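Local structure of mitogen activated protein kinase, putative (Leishmania donovani, 4QNY) at residues Ile68-Lys73 against Ala325-Asp330; Leu75-Asp80 against His142-Ile147; Arg189-Pro194 against Ile212-Gly217; Arg223-Gly228 against His290-Asn295. The protein probably uses ATP to phosphorylate target proteins on serine and threonine, as a mitogen-activated protein kinase of Leishmania donovani. All blocks are in the same frame, centred on the assembly; numbering follows the deposited sequence.

How the contacts relate
The four contacts fall into two groups: contacts 1 and 2 at the junction of the lobes, contacts 3 and 4 deeper in the C-lobe. Contacts 1 and 2 share helix 62-77, with centres about 8 Å apart, and touch where F327 N probably donates a hydrogen bond to A144 O (2.9 Å). Contacts 3 and 4, centres about 5 Å apart, are joined by a probable bond from W190 NE1 to G228 O (2.9 Å). Between the groups, contacts 1 and 3 have centres about 25 Å apart. ANP sits closest to contact 1, through E71; the F78 side chain in contact 2 is about 13 Å from it, and that of Y191 in contact 3 about 11 Å.

Contact 1 (Ile68-Lys73 against Ala325-Asp330). With ANP (phosphoaminophosphonic acid-adenylate ester), chain D.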
# COMPACT_ATOMS: atom_id res chain seq x y z
N ILE A 68 -7.21 -3.88 -12.07
CA ILE A 68 -8.00 -2.70 -11.76
C ILE A 68 -9.42 -3.11 -11.36
O ILE A 68 -10.03 -2.47 -10.51
CB ILE A 68 -8.03 -1.69 -12.94
CG1 ILE A 68 -8.41 -0.29 -12.45
CG2 ILE A 68 -8.95 -2.15 -14.06
CD1 ILE A 68 -7.35 0.35 -11.57
N LEU A 69 -9.93 -4.19 -11.95
CA LEU A 69 -11.26 -4.69 -11.62
C LEU A 69 -11.31 -5.16 -10.18
O LEU A 69 -12.27 -4.88 -9.45
CB LEU A 69 -11.66 -5.83 -12.56
CG LEU A 69 -12.96 -6.56 -12.22
CD1 LEU A 69 -14.15 -5.62 -12.27
CD2 LEU A 69 -13.17 -7.76 -13.13
N ARG A 70 -10.27 -5.87 -9.77
CA ARG A 70 -10.16 -6.36 -8.40
C ARG A 70 -10.05 -5.19 -7.41
O ARG A 70 -10.60 -5.24 -6.32
CB ARG A 70 -8.96 -7.29 -8.25
CG ARG A 70 -8.72 -7.78 -6.84
CD ARG A 70 -7.48 -8.66 -6.74
NE ARG A 70 -7.67 -9.96 -7.38
CZ ARG A 70 -6.78 -10.95 -7.34
NH1 ARG A 70 -5.63 -10.78 -6.71
NH2 ARG A 70 -7.04 -12.10 -7.95
N GLU A 71 -9.34 -4.14 -7.82
CA GLU A 71 -9.14 -2.98 -6.97
C GLU A 71 -10.45 -2.27 -6.66
O GLU A 71 -10.71 -1.89 -5.52
CB GLU A 71 -8.16 -2.00 -7.62
CG GLU A 71 -7.86 -0.76 -6.78
CD GLU A 71 -6.89 0.19 -7.45
OE1 GLU A 71 -6.22 -0.23 -8.42
OE2 GLU A 71 -6.79 1.35 -7.00
N ILE A 72 -11.28 -2.09 -7.68
CA ILE A 72 -12.60 -1.48 -7.50
C ILE A 72 -13.48 -2.35 -6.62
O ILE A 72 -14.18 -1.86 -5.73
CB ILE A 72 -13.30 -1.22 -8.86
CG1 ILE A 72 -12.83 0.10 -9.45
CG2 ILE A 72 -14.81 -1.19 -8.70
CD1 ILE A 72 -11.91 -0.05 -10.63
N LYS A 73 -13.44 -3.66 -6.86
CA LYS A 73 -14.22 -4.61 -6.07
C LYS A 73 -13.83 -4.55 -4.59
O LYS A 73 -14.69 -4.58 -3.71
CB LYS A 73 -14.03 -6.03 -6.59
CG LYS A 73 -14.88 -6.37 -7.81
CD LYS A 73 -14.89 -7.87 -8.06
CE LYS A 73 -16.02 -8.27 -9.00
NZ LYS A 73 -16.15 -9.75 -9.10
N ALA A 325 -16.15 -9.80 6.40
CA ALA A 325 -16.59 -10.83 5.48
C ALA A 325 -15.48 -11.19 4.49
O ALA A 325 -14.67 -10.34 4.13
CB ALA A 325 -17.84 -10.39 4.74
N LEU A 326 -15.46 -12.44 4.06
CA LEU A 326 -14.44 -12.92 3.14
C LEU A 326 -14.66 -12.38 1.73
O LEU A 326 -15.74 -12.51 1.17
CB LEU A 326 -14.42 -14.45 3.11
CG LEU A 326 -13.23 -15.11 2.40
CD1 LEU A 326 -12.18 -15.54 3.41
CD2 LEU A 326 -13.69 -16.28 1.55
N PHE A 327 -13.62 -11.78 1.17
CA PHE A 327 -13.67 -11.30 -0.21
C PHE A 327 -13.57 -12.49 -1.17
O PHE A 327 -12.65 -13.30 -1.06
CB PHE A 327 -12.54 -10.30 -0.48
CG PHE A 327 -12.51 -9.77 -1.88
CD1 PHE A 327 -13.33 -8.72 -2.25
CD2 PHE A 327 -11.65 -10.31 -2.82
CE1 PHE A 327 -13.31 -8.22 -3.54
CE2 PHE A 327 -11.62 -9.81 -4.12
CZ PHE A 327 -12.45 -8.77 -4.48
N ARG A 328 -14.51 -12.58 -2.10
CA ARG A 328 -14.52 -13.70 -3.04
C ARG A 328 -13.81 -13.35 -4.34
O ARG A 328 -14.22 -12.44 -5.07
CB ARG A 328 -15.96 -14.14 -3.34
CG ARG A 328 -16.05 -15.25 -4.37
CD ARG A 328 -17.46 -15.80 -4.49
NE ARG A 328 -18.44 -14.92 -3.87
CZ ARG A 328 -19.76 -15.10 -3.94
NH1 ARG A 328 -20.25 -16.13 -4.62
NH2 ARG A 328 -20.58 -14.25 -3.35
N PHE A 329 -12.74 -14.08 -4.63
CA PHE A 329 -11.95 -13.88 -5.84
C PHE A 329 -12.46 -14.72 -7.00
O PHE A 329 -12.44 -15.95 -6.94
CB PHE A 329 -10.48 -14.22 -5.59
CG PHE A 329 -9.83 -13.40 -4.51
CD1 PHE A 329 -9.11 -12.25 -4.83
CD2 PHE A 329 -9.91 -13.78 -3.18
CE1 PHE A 329 -8.50 -11.50 -3.85
CE2 PHE A 329 -9.30 -13.03 -2.19
CZ PHE A 329 -8.60 -11.89 -2.52
N ASP A 330 -12.91 -14.06 -8.07
CA ASP A 330 -13.28 -14.74 -9.31
C ASP A 330 -13.15 -13.80 -10.50
O ASP A 330 -12.05 -13.46 -10.92
CB ASP A 330 -14.70 -15.30 -9.23
CG ASP A 330 -14.75 -16.67 -8.58
OD1 ASP A 330 -14.27 -17.64 -9.21
OD2 ASP A 330 -15.27 -16.78 -7.45
PG ANP D . -2.46 1.94 -9.17
O1G ANP D . -3.03 3.00 -10.07
O2G ANP D . -3.64 1.20 -8.44
O3G ANP D . -1.66 0.89 -10.05
PB ANP D . -1.30 4.29 -8.08
O1B ANP D . -1.04 4.74 -9.48
O2B ANP D . -0.11 4.74 -7.19
N3B ANP D . -1.42 2.61 -8.01
PA ANP D . -2.83 5.44 -6.07
O1A ANP D . -1.75 4.97 -5.18
O2A ANP D . -4.22 4.95 -5.64
O3A ANP D . -2.63 4.93 -7.58
O5' ANP D . -2.77 7.02 -6.12
C5' ANP D . -1.54 7.73 -6.37
C4' ANP D . -1.45 8.90 -5.42
O4' ANP D . -2.66 9.68 -5.48
C3' ANP D . -1.30 8.54 -3.94
O3' ANP D . 0.06 8.28 -3.61
C2' ANP D . -1.83 9.80 -3.25
O2' ANP D . -0.82 10.79 -3.13
C1' ANP D . -2.93 10.26 -4.22
N9 ANP D . -4.27 9.87 -3.81
C8 ANP D . -4.92 8.70 -4.10
N7 ANP D . -6.13 8.61 -3.59
C5 ANP D . -6.28 9.82 -2.92
C6 ANP D . -7.35 10.35 -2.17
N6 ANP D . -8.51 9.71 -1.96
N1 ANP D . -7.19 11.58 -1.63
C2 ANP D . -6.03 12.22 -1.83
N3 ANP D . -4.96 11.82 -2.52
C4 ANP D . -5.15 10.60 -3.04
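R70 and F329 meet as charged plane and aromatic rim. The CD1-CE1 side of the ring comes over one face of the guanidinium, displaced toward its rim, with R70 CZ 3.7 Å from F329 CD1 and the two planes 76° apart. R70 gets there by leaving the helix with CG anti to its backbone nitrogen (chi1 177°), running straight through chi2 and then bending at chi3 (-71°), which sets the guanidinium steeply against the ring. Its NH1 is hydrogen-bonded to A172 O, four residues after the magnesium ligand D168, which helps fix the plane F329 touches.

One turn further on, K73 uses its root and not its charge: CB sits at the edge of the F327 ring, 3.8 Å from CZ, the rest running on extended. The two phenylalanines brace each other, for F327 CD2 stands 3.4 Å above the centre of the F329 ring. No hydrogen bond crosses between the segments, so the join rests on packing of the two rings against the guanidinium and the K73 CB.

E71 points away from this seam, and its carboxylate lies beside the nucleotide. Its OE1 lies 2.9 Å from ANP O2G, and its OE2 makes a salt bridge to K52, the lysine-glutamate pair characteristic of an active kinase arrangement.

The loop 325-330 belongs to the C-terminal extension that, as in other MAP kinases, returns to the N-lobe. Helix 62-77 lies between it, strand 101-106 (F101 and I103 against I68 and I72) and helix 337-349, while F327 and F329 both rest on V146 of strand 146-147.

Contact 2 (Leu75-Asp80 against His142-Ile147)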
# COMPACT_ATOMS: atom_id res chain seq x y z
N LEU A 75 -12.34 -1.96 -3.02
CA LEU A 75 -12.73 -0.66 -2.48
C LEU A 75 -14.20 -0.65 -2.08
O LEU A 75 -14.57 -0.07 -1.05
CB LEU A 75 -12.45 0.44 -3.50
CG LEU A 75 -10.99 0.84 -3.69
CD1 LEU A 75 -10.84 1.80 -4.86
CD2 LEU A 75 -10.43 1.46 -2.41
N ALA A 76 -15.04 -1.29 -2.89
CA ALA A 76 -16.46 -1.39 -2.59
C ALA A 76 -16.71 -2.42 -1.49
O ALA A 76 -17.71 -2.34 -0.77
CB ALA A 76 -17.24 -1.76 -3.84
N HIS A 77 -15.80 -3.38 -1.36
CA HIS A 77 -15.94 -4.45 -0.39
C HIS A 77 -15.78 -3.95 1.04
O HIS A 77 -16.45 -4.43 1.96
CB HIS A 77 -14.92 -5.56 -0.67
CG HIS A 77 -14.98 -6.69 0.31
ND1 HIS A 77 -14.15 -6.76 1.41
CD2 HIS A 77 -15.75 -7.80 0.35
CE1 HIS A 77 -14.42 -7.87 2.09
NE2 HIS A 77 -15.39 -8.51 1.46
N PHE A 78 -14.89 -2.98 1.23
CA PHE A 78 -14.60 -2.47 2.57
C PHE A 78 -15.41 -1.22 2.91
O PHE A 78 -15.61 -0.35 2.06
CB PHE A 78 -13.10 -2.16 2.71
CG PHE A 78 -12.23 -3.38 2.63
CD1 PHE A 78 -12.24 -4.33 3.64
CD2 PHE A 78 -11.38 -3.57 1.55
CE1 PHE A 78 -11.43 -5.45 3.56
CE2 PHE A 78 -10.57 -4.68 1.47
CZ PHE A 78 -10.60 -5.62 2.48
N ASN A 79 -15.87 -1.15 4.15
CA ASN A 79 -16.55 0.02 4.66
C ASN A 79 -16.01 0.37 6.04
O ASN A 79 -16.65 0.08 7.06
CB ASN A 79 -18.07 -0.21 4.72
CG ASN A 79 -18.84 1.07 5.02
OD1 ASN A 79 -18.43 2.16 4.62
ND2 ASN A 79 -19.96 0.93 5.72
N ASP A 80 -14.83 0.97 6.07
CA ASP A 80 -14.13 1.23 7.32
C ASP A 80 -13.45 2.59 7.29
O ASP A 80 -13.13 3.11 6.22
CB ASP A 80 -13.10 0.12 7.58
CG ASP A 80 -12.50 0.20 8.97
OD1 ASP A 80 -13.15 -0.28 9.92
OD2 ASP A 80 -11.38 0.72 9.10
N HIS A 142 -6.77 -8.32 6.03
CA HIS A 142 -6.29 -9.69 6.18
C HIS A 142 -7.40 -10.65 6.60
O HIS A 142 -7.39 -11.82 6.21
CB HIS A 142 -5.14 -9.75 7.19
CG HIS A 142 -3.89 -9.06 6.73
ND1 HIS A 142 -2.82 -8.83 7.57
CD2 HIS A 142 -3.55 -8.54 5.53
CE1 HIS A 142 -1.87 -8.20 6.90
NE2 HIS A 142 -2.29 -8.01 5.66
N SER A 143 -8.34 -10.16 7.39
CA SER A 143 -9.46 -10.98 7.84
C SER A 143 -10.38 -11.31 6.68
O SER A 143 -11.09 -12.32 6.70
CB SER A 143 -10.23 -10.28 8.95
OG SER A 143 -10.83 -9.08 8.48
N ALA A 144 -10.37 -10.46 5.66
CA ALA A 144 -11.17 -10.67 4.47
C ALA A 144 -10.46 -11.60 3.49
O ALA A 144 -10.95 -11.85 2.38
CB ALA A 144 -11.50 -9.34 3.80
N GLY A 145 -9.31 -12.12 3.90
CA GLY A 145 -8.54 -13.05 3.09
C GLY A 145 -7.73 -12.37 2.01
O GLY A 145 -7.39 -12.98 0.99
N VAL A 146 -7.41 -11.10 2.23
CA VAL A 146 -6.71 -10.30 1.24
C VAL A 146 -5.37 -9.77 1.76
O VAL A 146 -5.28 -9.31 2.90
CB VAL A 146 -7.57 -9.11 0.77
CG1 VAL A 146 -6.88 -8.36 -0.36
CG2 VAL A 146 -8.94 -9.59 0.32
N ILE A 147 -4.34 -9.86 0.92
CA ILE A 147 -3.04 -9.28 1.22
C ILE A 147 -2.83 -8.04 0.37
O ILE A 147 -3.05 -8.07 -0.84
CB ILE A 147 -1.90 -10.29 0.98
CG1 ILE A 147 -2.07 -11.51 1.88
CG2 ILE A 147 -0.55 -9.63 1.20
CD1 ILE A 147 -1.08 -12.62 1.60
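A144 presents a single methyl group to two aromatic rings, H77 and F78, and these are the close contacts between the segments. The apolar part pairs A144 CB with F78 CE1 at 3.9 Å, with CZ only slightly farther off; H77 CE1 reaches the same methyl at 3.7 Å.

The second kind of interaction is between the rings themselves. H77 ND1 stands 3.7 Å above the centre of the F78 ring, and F78 CE1 lies near the plane of the imidazole, so the histidine turns its edge to the phenylalanine face. The first torsions of these adjacent residues differ, which helps bring the rings together: CG of H77 is anti to the backbone nitrogen (chi1 179°), whereas CG of F78 is beside it (chi1 -65°). F327 adds a further aromatic partner, meeting H77 edge-to-face.

Polar interactions flank the packing. Helix 124-143 ends in a Schellman motif, where G145, with a phi of 80°, turns the chain and its N bonds to H142 O at 3.0 Å. S143, in the last turn of the helix, hydrogen-bonds through OG to I140 O. On the other segment, D80 forms a salt bridge with R136, tying the loop after helix 62-77 to helix 124-143.

The contact thus joins the end of helix 62-77, in the N-lobe, to the C-lobe. F78 also packs on I140 and I141 of helix 124-143, A144 shares backbone hydrogen bonding with F327, and beyond the glycine turn strand 146-147 pairs with strand 173-174 through I147 and K173.

Contact 3 (Arg189-Pro194 against Ile212-Gly217)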
# COMPACT_ATOMS: atom_id res chain seq x y z
N ARG A 189 11.06 -0.71 -4.92
CA ARG A 189 11.19 -2.04 -4.34
C ARG A 189 11.66 -1.98 -2.89
O ARG A 189 11.89 -3.01 -2.26
CB ARG A 189 12.17 -2.89 -5.16
CG ARG A 189 13.63 -2.53 -4.92
CD ARG A 189 14.58 -3.43 -5.70
NE ARG A 189 14.60 -3.11 -7.12
CZ ARG A 189 14.30 -3.97 -8.09
NH1 ARG A 189 13.95 -5.21 -7.79
NH2 ARG A 189 14.35 -3.58 -9.36
N TRP A 190 11.79 -0.77 -2.36
CA TRP A 190 12.39 -0.54 -1.05
C TRP A 190 11.57 -1.08 0.11
O TRP A 190 12.05 -1.13 1.24
CB TRP A 190 12.64 0.95 -0.85
CG TRP A 190 13.60 1.55 -1.83
CD1 TRP A 190 14.40 0.87 -2.71
CD2 TRP A 190 13.85 2.94 -2.05
NE1 TRP A 190 15.14 1.76 -3.45
CE2 TRP A 190 14.82 3.04 -3.07
CE3 TRP A 190 13.35 4.11 -1.48
CZ2 TRP A 190 15.30 4.26 -3.53
CZ3 TRP A 190 13.82 5.33 -1.94
CH2 TRP A 190 14.79 5.39 -2.95
N TYR A 191 10.33 -1.49 -0.16
CA TYR A 191 9.43 -1.91 0.90
C TYR A 191 9.02 -3.37 0.76
O TYR A 191 8.09 -3.83 1.42
CB TYR A 191 8.20 -1.00 0.93
CG TYR A 191 8.57 0.45 1.12
CD1 TYR A 191 8.72 0.99 2.39
CD2 TYR A 191 8.80 1.28 0.03
CE1 TYR A 191 9.07 2.31 2.57
CE2 TYR A 191 9.16 2.61 0.20
CZ TYR A 191 9.29 3.11 1.48
OH TYR A 191 9.64 4.43 1.66
N ARG A 192 9.74 -4.09 -0.09
CA ARG A 192 9.49 -5.52 -0.29
C ARG A 192 10.13 -6.35 0.82
O ARG A 192 11.31 -6.20 1.13
CB ARG A 192 10.03 -5.96 -1.65
CG ARG A 192 9.25 -5.40 -2.83
CD ARG A 192 9.88 -5.79 -4.15
NE ARG A 192 8.91 -5.73 -5.24
CZ ARG A 192 9.19 -6.03 -6.51
NH1 ARG A 192 10.42 -6.40 -6.85
NH2 ARG A 192 8.24 -5.95 -7.43
N ALA A 193 9.32 -7.23 1.41
CA ALA A 193 9.79 -8.14 2.46
C ALA A 193 10.87 -9.07 1.92
O ALA A 193 10.89 -9.37 0.73
CB ALA A 193 8.62 -8.93 3.02
N PRO A 194 11.78 -9.53 2.80
CA PRO A 194 12.89 -10.40 2.38
C PRO A 194 12.44 -11.69 1.71
O PRO A 194 13.15 -12.20 0.84
CB PRO A 194 13.62 -10.70 3.70
CG PRO A 194 12.64 -10.36 4.78
CD PRO A 194 11.85 -9.22 4.24
N ILE A 212 4.93 -1.94 7.13
CA ILE A 212 4.64 -1.06 8.25
C ILE A 212 5.91 -0.77 9.05
O ILE A 212 6.12 0.35 9.51
CB ILE A 212 3.57 -1.67 9.18
CG1 ILE A 212 2.25 -1.83 8.43
CG2 ILE A 212 3.36 -0.81 10.42
CD1 ILE A 212 1.66 -0.52 7.95
N GLY A 213 6.76 -1.78 9.19
CA GLY A 213 8.04 -1.62 9.86
C GLY A 213 8.92 -0.62 9.15
O GLY A 213 9.55 0.23 9.78
N CYS A 214 8.97 -0.71 7.82
CA CYS A 214 9.72 0.25 7.02
C CYS A 214 9.17 1.66 7.22
O CYS A 214 9.93 2.62 7.34
CB CYS A 214 9.66 -0.13 5.54
SG CYS A 214 10.39 -1.73 5.14
N ILE A 215 7.85 1.76 7.25
CA ILE A 215 7.18 3.04 7.47
C ILE A 215 7.46 3.55 8.88
O ILE A 215 7.71 4.74 9.08
CB ILE A 215 5.66 2.92 7.24
CG1 ILE A 215 5.37 2.65 5.76
CG2 ILE A 215 4.94 4.18 7.69
CD1 ILE A 215 3.92 2.33 5.47
N LEU A 216 7.42 2.65 9.86
CA LEU A 216 7.73 3.00 11.24
C LEU A 216 9.17 3.50 11.36
O LEU A 216 9.45 4.45 12.10
CB LEU A 216 7.52 1.80 12.16
CG LEU A 216 7.93 1.97 13.63
CD1 LEU A 216 7.22 3.15 14.26
CD2 LEU A 216 7.67 0.70 14.41
N GLY A 217 10.08 2.88 10.62
CA GLY A 217 11.47 3.26 10.63
C GLY A 217 11.69 4.68 10.12
O GLY A 217 12.59 5.38 10.58
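Y191 and C214 form the tight part of this contact. The cysteine CB approaches the ring at its edge, near the ring plane, with Y191 CD1 only 3.5 Å away and CE1 a little farther. The sulfur itself is less intimate: C214 SG lies 5.4 Å from the ring centroid and 65° off the normal, an oblique sulfur-aromatic contact in which the methylene, and not the sulfur, does the closest touching. With its CG anti to the carbonyl carbon (chi1 -58°), the tyrosine reaches along helix 206-219, so that its OH can hydrogen-bond to E218 OE2 a turn beyond C214. Ring edge and hydroxyl are therefore both held by the same helix.

Away from that ring the packing slackens. W190 touches the helix segment only through its carbonyl, 4.3 Å from C214 SG, while its indole leads away to P224 and Q234 and bonds through NE1 to G228 O. R192 also turns from the helix, and its NH1 is hydrogen-bonded to T183 O. Likewise R189 NH2 bonds to D184 O, so two arginines link this region to the Thr-Asp-Tyr activation motif. The four residues R189 to R192 form a type I turn.

The segment ends with the first two residues of the APE motif of protein kinases, A193 and P194, with A193 at the N-cap of helix 194-197. Across from it, helix 206-219 is the central helix of the C-lobe: I212 packs on I131, A134 and L138 of helix 124-143, A193 and P194 rest on W210, and W190 contacts helix 231-242.

Contact 4 (Arg223-Gly228 against His290-Asn295); sequences RPLFQG and HMLVFN
F226 O, the carbonyl of a residue whose ring meets L292, accepts a hydrogen bond from Q234 NE2 and a weak one from G228 N (3.3 Å from F226 O). Q234 also accepts a weak bond from G228 N, so one glutamine side chain helps to set the path of the loop.

With the backbone so placed, the side chain points to L292; F226 carries CG anti to the carbonyl carbon (chi1 -39°), which directs the CZ end of the ring at the leucine. The edge of the phenylalanine ring receives a leucine methyl, F226 CZ lying 3.9 Å from L292 CD1, and the two side chains arrive from opposite directions. L292 CD2 approaches the neighbouring ring atom, F226 CE2, at 4.1 Å. From L225, CD1 meets the same L292 CD1 at 3.9 Å, while its CB stands 3.8 Å above the centre of the F226 ring. One methyl of L292 therefore touches both residues.

L292, just past helix 282-291, also packs on W210, whose ring meets that of F226 with planes about 25° apart; C214, I238 and V241 also pack on F226. The arrangement belongs to the helical C-lobe of the protein kinase fold, where the loop between helices 206-219 and 231-242 packs against the end of helix 282-291.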
# COMPACT_ATOMS: atom_id res chain seq x y z
N ARG A 223 15.27 8.35 6.50
CA ARG A 223 14.96 8.06 5.10
C ARG A 223 14.69 6.56 4.97
O ARG A 223 14.98 5.81 5.90
CB ARG A 223 16.12 8.51 4.20
CG ARG A 223 16.10 9.99 3.86
CD ARG A 223 15.06 10.30 2.80
NE ARG A 223 15.39 9.68 1.52
CZ ARG A 223 14.61 9.74 0.44
NH1 ARG A 223 13.46 10.39 0.48
NH2 ARG A 223 15.00 9.15 -0.68
N PRO A 224 14.12 6.12 3.83
CA PRO A 224 13.88 4.68 3.61
C PRO A 224 15.09 3.81 3.96
O PRO A 224 16.19 4.03 3.45
CB PRO A 224 13.58 4.62 2.11
CG PRO A 224 12.88 5.91 1.84
CD PRO A 224 13.53 6.93 2.75
N LEU A 225 14.86 2.84 4.84
CA LEU A 225 15.94 2.05 5.43
C LEU A 225 16.64 1.14 4.42
O LEU A 225 17.85 0.96 4.47
CB LEU A 225 15.40 1.20 6.58
CG LEU A 225 14.54 1.92 7.63
CD1 LEU A 225 14.06 0.94 8.69
CD2 LEU A 225 15.29 3.08 8.26
N PHE A 226 15.87 0.57 3.50
CA PHE A 226 16.40 -0.41 2.56
C PHE A 226 16.28 0.04 1.12
O PHE A 226 15.35 -0.35 0.41
CB PHE A 226 15.69 -1.76 2.75
CG PHE A 226 15.40 -2.09 4.19
CD1 PHE A 226 16.44 -2.37 5.07
CD2 PHE A 226 14.10 -2.13 4.66
CE1 PHE A 226 16.18 -2.68 6.39
CE2 PHE A 226 13.83 -2.44 5.98
CZ PHE A 226 14.87 -2.71 6.85
N GLN A 227 17.22 0.87 0.68
CA GLN A 227 17.17 1.45 -0.66
C GLN A 227 17.98 0.65 -1.68
O GLN A 227 19.07 1.05 -2.08
CB GLN A 227 17.68 2.89 -0.63
CG GLN A 227 16.83 3.83 0.22
CD GLN A 227 17.36 5.24 0.24
OE1 GLN A 227 18.24 5.60 -0.54
NE2 GLN A 227 16.84 6.06 1.16
N GLY A 228 17.43 -0.48 -2.11
CA GLY A 228 18.07 -1.31 -3.12
C GLY A 228 17.83 -0.79 -4.52
O GLY A 228 16.79 -0.20 -4.81
N HIS A 290 10.85 -6.07 15.84
CA HIS A 290 10.04 -7.26 15.65
C HIS A 290 9.28 -7.22 14.32
O HIS A 290 9.02 -8.26 13.71
CB HIS A 290 9.06 -7.43 16.81
CG HIS A 290 8.67 -8.85 17.07
ND1 HIS A 290 8.02 -9.24 18.22
CD2 HIS A 290 8.84 -9.97 16.33
CE1 HIS A 290 7.81 -10.55 18.18
NE2 HIS A 290 8.30 -11.01 17.05
N MET A 291 8.94 -6.02 13.87
CA MET A 291 8.28 -5.84 12.58
C MET A 291 9.23 -6.14 11.43
O MET A 291 8.80 -6.52 10.34
CB MET A 291 7.73 -4.42 12.43
CG MET A 291 6.37 -4.20 13.07
SD MET A 291 5.79 -2.50 12.86
CE MET A 291 4.15 -2.61 13.55
N LEU A 292 10.52 -5.96 11.67
CA LEU A 292 11.52 -6.15 10.63
C LEU A 292 12.38 -7.38 10.87
O LEU A 292 13.60 -7.35 10.74
CB LEU A 292 12.41 -4.90 10.52
CG LEU A 292 11.69 -3.63 10.06
CD1 LEU A 292 12.63 -2.43 10.09
CD2 LEU A 292 11.10 -3.82 8.67
N VAL A 293 11.72 -8.48 11.23
CA VAL A 293 12.40 -9.76 11.40
C VAL A 293 12.47 -10.49 10.06
O VAL A 293 11.48 -10.55 9.34
CB VAL A 293 11.70 -10.65 12.45
CG1 VAL A 293 12.29 -12.05 12.46
CG2 VAL A 293 11.79 -10.02 13.83
N PHE A 294 13.65 -11.02 9.74
CA PHE A 294 13.89 -11.72 8.48
C PHE A 294 12.86 -12.81 8.20
O PHE A 294 12.13 -12.75 7.22
CB PHE A 294 15.30 -12.31 8.48
CG PHE A 294 15.63 -13.11 7.26
CD1 PHE A 294 16.04 -12.48 6.09
CD2 PHE A 294 15.54 -14.49 7.27
CE1 PHE A 294 16.34 -13.22 4.96
CE2 PHE A 294 15.85 -15.24 6.15
CZ PHE A 294 16.25 -14.60 4.99
N ASN A 295 12.82 -13.81 9.08
CA ASN A 295 11.86 -14.90 8.96
C ASN A 295 10.45 -14.43 9.30
O ASN A 295 10.19 -14.03 10.44
CB ASN A 295 12.27 -16.07 9.86
CG ASN A 295 11.56 -17.36 9.52
OD1 ASN A 295 10.50 -17.36 8.89
ND2 ASN A 295 12.13 -18.48 9.95